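Local coordinates for cytidylyltransferase (Leptospira borgpetersenii serovar Hardjo-bovis, PDB 6OEW), which probably transfers a cytidylyl group from CTP to an acceptor sugar or related substrate as a magnesium-dependent nucleotidyltransferase of the GT-A type, at residues A[196-209]-A[227-240]. Residues are numbered along the deposited sequence; the frame is centred on the assembly and turned at random. Where two conformers were deposited one is given.
Sequences KYRLTIDTIEDYET and LIEVIKKNPSIIQN
With chi1 at 59°, Asn240 holds its CG between the backbone N and the carbonyl carbon, and Asp206 sets its carboxylate beside its own backbone N; amide and carboxylate meet with their planes nearly perpendicular. Both N-H bonds of Asn240 ND2 are used, one on Arg198 O (2.9 Å), reached from above the carbonyl plane, the other on Asp206 OD1 (2.8 Å), met on the anti side but tilted out of the carboxylate plane; together they fix the rotation of the amide. Asn240 OD1 accepts a hydrogen bond from a water that in turn accepts from Arg198 N, so the amide reaches the carbonyl of Arg198 directly and its N-H through the water. The other carboxylate oxygen, Asp206 OD2, accepts from Asp202 N at 2.8 Å, while Asp206 N donates to Thr203 OG1 in the capping box that starts helix 204-214. One turn on, Thr209 OG1 donates to Glu205 O and accepts from Gln239 N (2.8 Å), tying the chain after the 3-10 turn 235-237 to this helix.

Further along, Tyr197 slides past Ile231, CE1 lying 3.5 Å from Ile231 CG2. Lys232 bends at chi4 (-59°) to bring NZ to the ring edge, where it donates to Tyr197 OH (3.1 Å). Leu199 CD1 meets Leu227 CD2 tip to tip at 3.6 Å, with Cys213 of helix 204-214 also touching both leucines. Tyr197 and Leu199 thus pack on helix 224-233, while Gln239 and Asn240 bond the chain after it to the capping-box end of helix 204-214 and to Arg198. In this GT-A-clan cytidylyltransferase the side chain of Asp206 lies about 8 Å from that of Asp108, a magnesium-binding residue of this protein whose backbone O is hydrogen-bonded to Thr200 OG1.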
# COMPACT_ATOMS: atom_id res chain seq x y z
N LYS A 196 1.17 1.65 17.64
CA LYS A 196 2.02 2.74 18.14
C LYS A 196 3.27 2.93 17.29
O LYS A 196 3.95 3.96 17.45
CB LYS A 196 2.44 2.48 19.59
CG LYS A 196 3.29 1.22 19.77
CD LYS A 196 3.55 0.88 21.23
CE LYS A 196 4.21 -0.48 21.36
NZ LYS A 196 4.54 -0.83 22.78
N TYR A 197 3.58 2.00 16.40
CA TYR A 197 4.73 2.13 15.52
C TYR A 197 4.32 2.74 14.19
O TYR A 197 3.30 2.37 13.60
CB TYR A 197 5.40 0.77 15.30
CG TYR A 197 5.96 0.17 16.57
CD1 TYR A 197 7.07 0.73 17.21
CD2 TYR A 197 5.37 -0.95 17.14
CE1 TYR A 197 7.57 0.17 18.38
CE2 TYR A 197 5.86 -1.51 18.31
CZ TYR A 197 6.96 -0.95 18.93
OH TYR A 197 7.45 -1.51 20.09
N ARG A 198 5.13 3.67 13.71
CA ARG A 198 4.86 4.36 12.46
C ARG A 198 5.94 3.98 11.46
O ARG A 198 7.10 4.37 11.61
CB ARG A 198 4.82 5.87 12.66
CG ARG A 198 4.63 6.62 11.35
CD ARG A 198 4.60 8.14 11.61
NE ARG A 198 3.35 8.55 12.23
CZ ARG A 198 2.23 8.83 11.56
NH1 ARG A 198 2.20 8.76 10.22
NH2 ARG A 198 1.14 9.20 12.22
N LEU A 199 5.56 3.24 10.43
CA LEU A 199 6.52 2.75 9.45
C LEU A 199 6.13 3.19 8.04
O LEU A 199 6.50 2.55 7.05
CB LEU A 199 6.66 1.23 9.56
CG LEU A 199 7.20 0.80 10.94
CD1 LEU A 199 7.18 -0.72 11.12
CD2 LEU A 199 8.60 1.35 11.17
N THR A 200 5.38 4.27 7.93
CA THR A 200 5.11 4.90 6.66
C THR A 200 6.07 6.08 6.49
O THR A 200 6.75 6.47 7.45
CB THR A 200 3.64 5.33 6.60
OG1 THR A 200 3.35 5.93 5.33
CG2 THR A 200 3.32 6.28 7.72
N ILE A 201 6.20 6.58 5.27
CA ILE A 201 7.14 7.68 5.01
C ILE A 201 6.35 8.91 4.60
O ILE A 201 5.78 8.98 3.50
CB ILE A 201 8.22 7.31 3.98
CG1 ILE A 201 9.12 8.53 3.74
CG2 ILE A 201 7.61 6.74 2.67
CD1 ILE A 201 10.51 8.16 3.35
N ASP A 202 6.29 9.87 5.51
CA ASP A 202 5.72 11.18 5.28
C ASP A 202 6.62 12.31 5.75
O ASP A 202 6.37 13.45 5.38
CB ASP A 202 4.37 11.31 5.99
CG ASP A 202 3.29 10.47 5.35
OD1 ASP A 202 3.02 10.65 4.13
OD2 ASP A 202 2.71 9.65 6.08
N THR A 203 7.65 12.02 6.55
CA THR A 203 8.58 13.03 7.05
C THR A 203 10.00 12.50 6.95
O THR A 203 10.24 11.29 6.76
CB THR A 203 8.30 13.40 8.50
OG1 THR A 203 8.49 12.22 9.31
CG2 THR A 203 6.89 13.92 8.68
N ILE A 204 10.95 13.42 7.14
CA ILE A 204 12.36 13.05 7.19
C ILE A 204 12.63 12.10 8.35
O ILE A 204 13.44 11.17 8.25
CB ILE A 204 13.24 14.31 7.28
CG1 ILE A 204 13.25 15.04 5.94
CG2 ILE A 204 14.65 13.98 7.72
CD1 ILE A 204 13.62 14.15 4.80
N GLU A 205 11.95 12.33 9.48
CA GLU A 205 12.09 11.47 10.65
C GLU A 205 11.59 10.05 10.35
O GLU A 205 12.16 9.06 10.84
CB GLU A 205 11.34 12.07 11.83
CG GLU A 205 11.92 13.39 12.36
CD GLU A 205 11.69 14.59 11.42
OE1 GLU A 205 10.67 14.62 10.69
OE2 GLU A 205 12.55 15.50 11.42
N ASP A 206 10.52 9.93 9.55
CA ASP A 206 10.08 8.60 9.12
C ASP A 206 11.18 7.91 8.34
O ASP A 206 11.47 6.72 8.54
CB ASP A 206 8.84 8.70 8.23
CG ASP A 206 7.58 9.06 8.98
OD1 ASP A 206 7.52 8.93 10.22
OD2 ASP A 206 6.62 9.47 8.30
N TYR A 207 11.74 8.64 7.37
CA TYR A 207 12.82 8.16 6.53
C TYR A 207 14.00 7.66 7.36
O TYR A 207 14.56 6.60 7.07
CB TYR A 207 13.26 9.31 5.60
CG TYR A 207 14.34 9.01 4.59
CD1 TYR A 207 14.27 7.87 3.77
CD2 TYR A 207 15.39 9.88 4.41
CE1 TYR A 207 15.28 7.62 2.82
CE2 TYR A 207 16.37 9.65 3.47
CZ TYR A 207 16.32 8.53 2.67
OH TYR A 207 17.34 8.33 1.74
N GLU A 208 14.43 8.45 8.35
CA GLU A 208 15.55 8.04 9.20
C GLU A 208 15.22 6.76 9.95
O GLU A 208 16.07 5.87 10.08
CB GLU A 208 15.87 9.15 10.20
CG GLU A 208 16.28 10.49 9.58
CD GLU A 208 16.42 11.62 10.60
OE1 GLU A 208 15.92 11.50 11.74
OE2 GLU A 208 17.03 12.65 10.26
N THR A 209 14.00 6.67 10.47
CA THR A 209 13.52 5.46 11.14
C THR A 209 13.57 4.25 10.20
O THR A 209 14.07 3.18 10.57
CB THR A 209 12.08 5.68 11.62
OG1 THR A 209 12.05 6.74 12.57
CG2 THR A 209 11.49 4.38 12.25
N LEU A 227 10.53 -7.52 11.85
CA LEU A 227 10.78 -6.09 11.93
C LEU A 227 10.36 -5.52 13.28
O LEU A 227 11.09 -4.73 13.90
CB LEU A 227 10.03 -5.39 10.80
CG LEU A 227 10.07 -3.86 10.70
CD1 LEU A 227 11.49 -3.38 10.49
CD2 LEU A 227 9.16 -3.36 9.58
N ILE A 228 9.17 -5.90 13.75
CA ILE A 228 8.72 -5.44 15.06
C ILE A 228 9.62 -5.98 16.16
O ILE A 228 9.92 -5.28 17.13
CB ILE A 228 7.25 -5.83 15.29
CG1 ILE A 228 6.37 -5.31 14.15
CG2 ILE A 228 6.76 -5.30 16.64
CD1 ILE A 228 6.47 -3.81 13.92
N GLU A 229 10.07 -7.23 16.04
CA GLU A 229 10.94 -7.79 17.07
C GLU A 229 12.28 -7.07 17.11
O GLU A 229 12.83 -6.84 18.19
CB GLU A 229 11.14 -9.29 16.86
CG GLU A 229 9.92 -10.12 17.23
CD GLU A 229 9.48 -9.91 18.68
OE1 GLU A 229 10.35 -9.70 19.56
OE2 GLU A 229 8.26 -9.94 18.93
N VAL A 230 12.81 -6.67 15.95
CA VAL A 230 14.07 -5.92 15.93
C VAL A 230 13.88 -4.53 16.54
O VAL A 230 14.74 -4.04 17.28
CB VAL A 230 14.62 -5.86 14.49
CG1 VAL A 230 15.56 -4.68 14.33
CG2 VAL A 230 15.35 -7.14 14.16
N ILE A 231 12.76 -3.86 16.23
CA ILE A 231 12.44 -2.57 16.84
C ILE A 231 12.29 -2.73 18.36
O ILE A 231 12.77 -1.89 19.14
CB ILE A 231 11.18 -1.97 16.21
CG1 ILE A 231 11.41 -1.58 14.74
CG2 ILE A 231 10.69 -0.77 17.02
CD1 ILE A 231 10.13 -1.29 13.94
N LYS A 232 11.64 -3.81 18.80
CA LYS A 232 11.51 -4.02 20.24
C LYS A 232 12.86 -4.25 20.91
O LYS A 232 13.05 -3.83 22.05
CB LYS A 232 10.55 -5.18 20.52
CG LYS A 232 9.09 -4.82 20.22
CD LYS A 232 8.11 -5.88 20.74
CE LYS A 232 6.65 -5.52 20.41
NZ LYS A 232 6.21 -4.21 20.99
N LYS A 233 13.79 -4.91 20.22
CA LYS A 233 15.12 -5.13 20.79
C LYS A 233 16.01 -3.90 20.68
O LYS A 233 16.93 -3.73 21.49
CB LYS A 233 15.80 -6.32 20.12
N ASN A 234 15.76 -3.04 19.69
CA ASN A 234 16.55 -1.83 19.45
C ASN A 234 15.61 -0.63 19.41
O ASN A 234 15.39 -0.05 18.34
CB ASN A 234 17.34 -1.96 18.15
CG ASN A 234 18.25 -3.18 18.14
OD1 ASN A 234 19.40 -3.11 18.57
ND2 ASN A 234 17.72 -4.32 17.68
N PRO A 235 15.05 -0.24 20.56
CA PRO A 235 14.03 0.83 20.54
C PRO A 235 14.50 2.12 19.90
O PRO A 235 13.66 2.89 19.41
CB PRO A 235 13.70 1.01 22.03
CG PRO A 235 14.90 0.50 22.76
CD PRO A 235 15.40 -0.65 21.93
N SER A 236 15.81 2.39 19.87
CA SER A 236 16.32 3.63 19.28
C SER A 236 16.26 3.65 17.76
O SER A 236 16.60 4.67 17.15
CB SER A 236 17.77 3.87 19.74
OG SER A 236 18.70 3.19 18.91
N ILE A 237 15.84 2.56 17.12
CA ILE A 237 15.51 2.62 15.70
C ILE A 237 14.46 3.69 15.45
O ILE A 237 14.49 4.39 14.43
CB ILE A 237 15.04 1.24 15.21
CG1 ILE A 237 16.23 0.28 15.13
CG2 ILE A 237 14.30 1.36 13.86
CD1 ILE A 237 15.82 -1.17 14.93
N ILE A 238 13.52 3.84 16.39
CA ILE A 238 12.37 4.73 16.21
C ILE A 238 12.84 6.17 16.38
O ILE A 238 13.22 6.57 17.48
CB ILE A 238 11.24 4.38 17.19
CG1 ILE A 238 10.75 2.95 16.93
CG2 ILE A 238 10.07 5.33 17.01
CD1 ILE A 238 10.13 2.79 15.56
N GLN A 239 12.81 6.94 15.29
CA GLN A 239 13.26 8.33 15.29
C GLN A 239 12.15 9.30 14.88
O GLN A 239 12.41 10.51 14.73
CB GLN A 239 14.46 8.51 14.35
CG GLN A 239 15.78 7.98 14.90
CD GLN A 239 16.64 7.33 13.83
OE1 GLN A 239 16.50 6.15 13.53
NE2 GLN A 239 17.55 8.11 13.25
N ASN A 240 10.92 8.81 14.70
CA ASN A 240 9.77 9.62 14.34
C ASN A 240 8.76 9.69 15.48
O ASN A 240 7.60 10.06 15.26
CB ASN A 240 9.10 9.08 13.08
CG ASN A 240 8.63 7.63 13.25
OD1 ASN A 240 8.76 7.02 14.33
ND2 ASN A 240 8.07 7.06 12.18
O HOH W 1 10.53 -0.61 20.71
O HOH W 2 7.10 5.15 15.27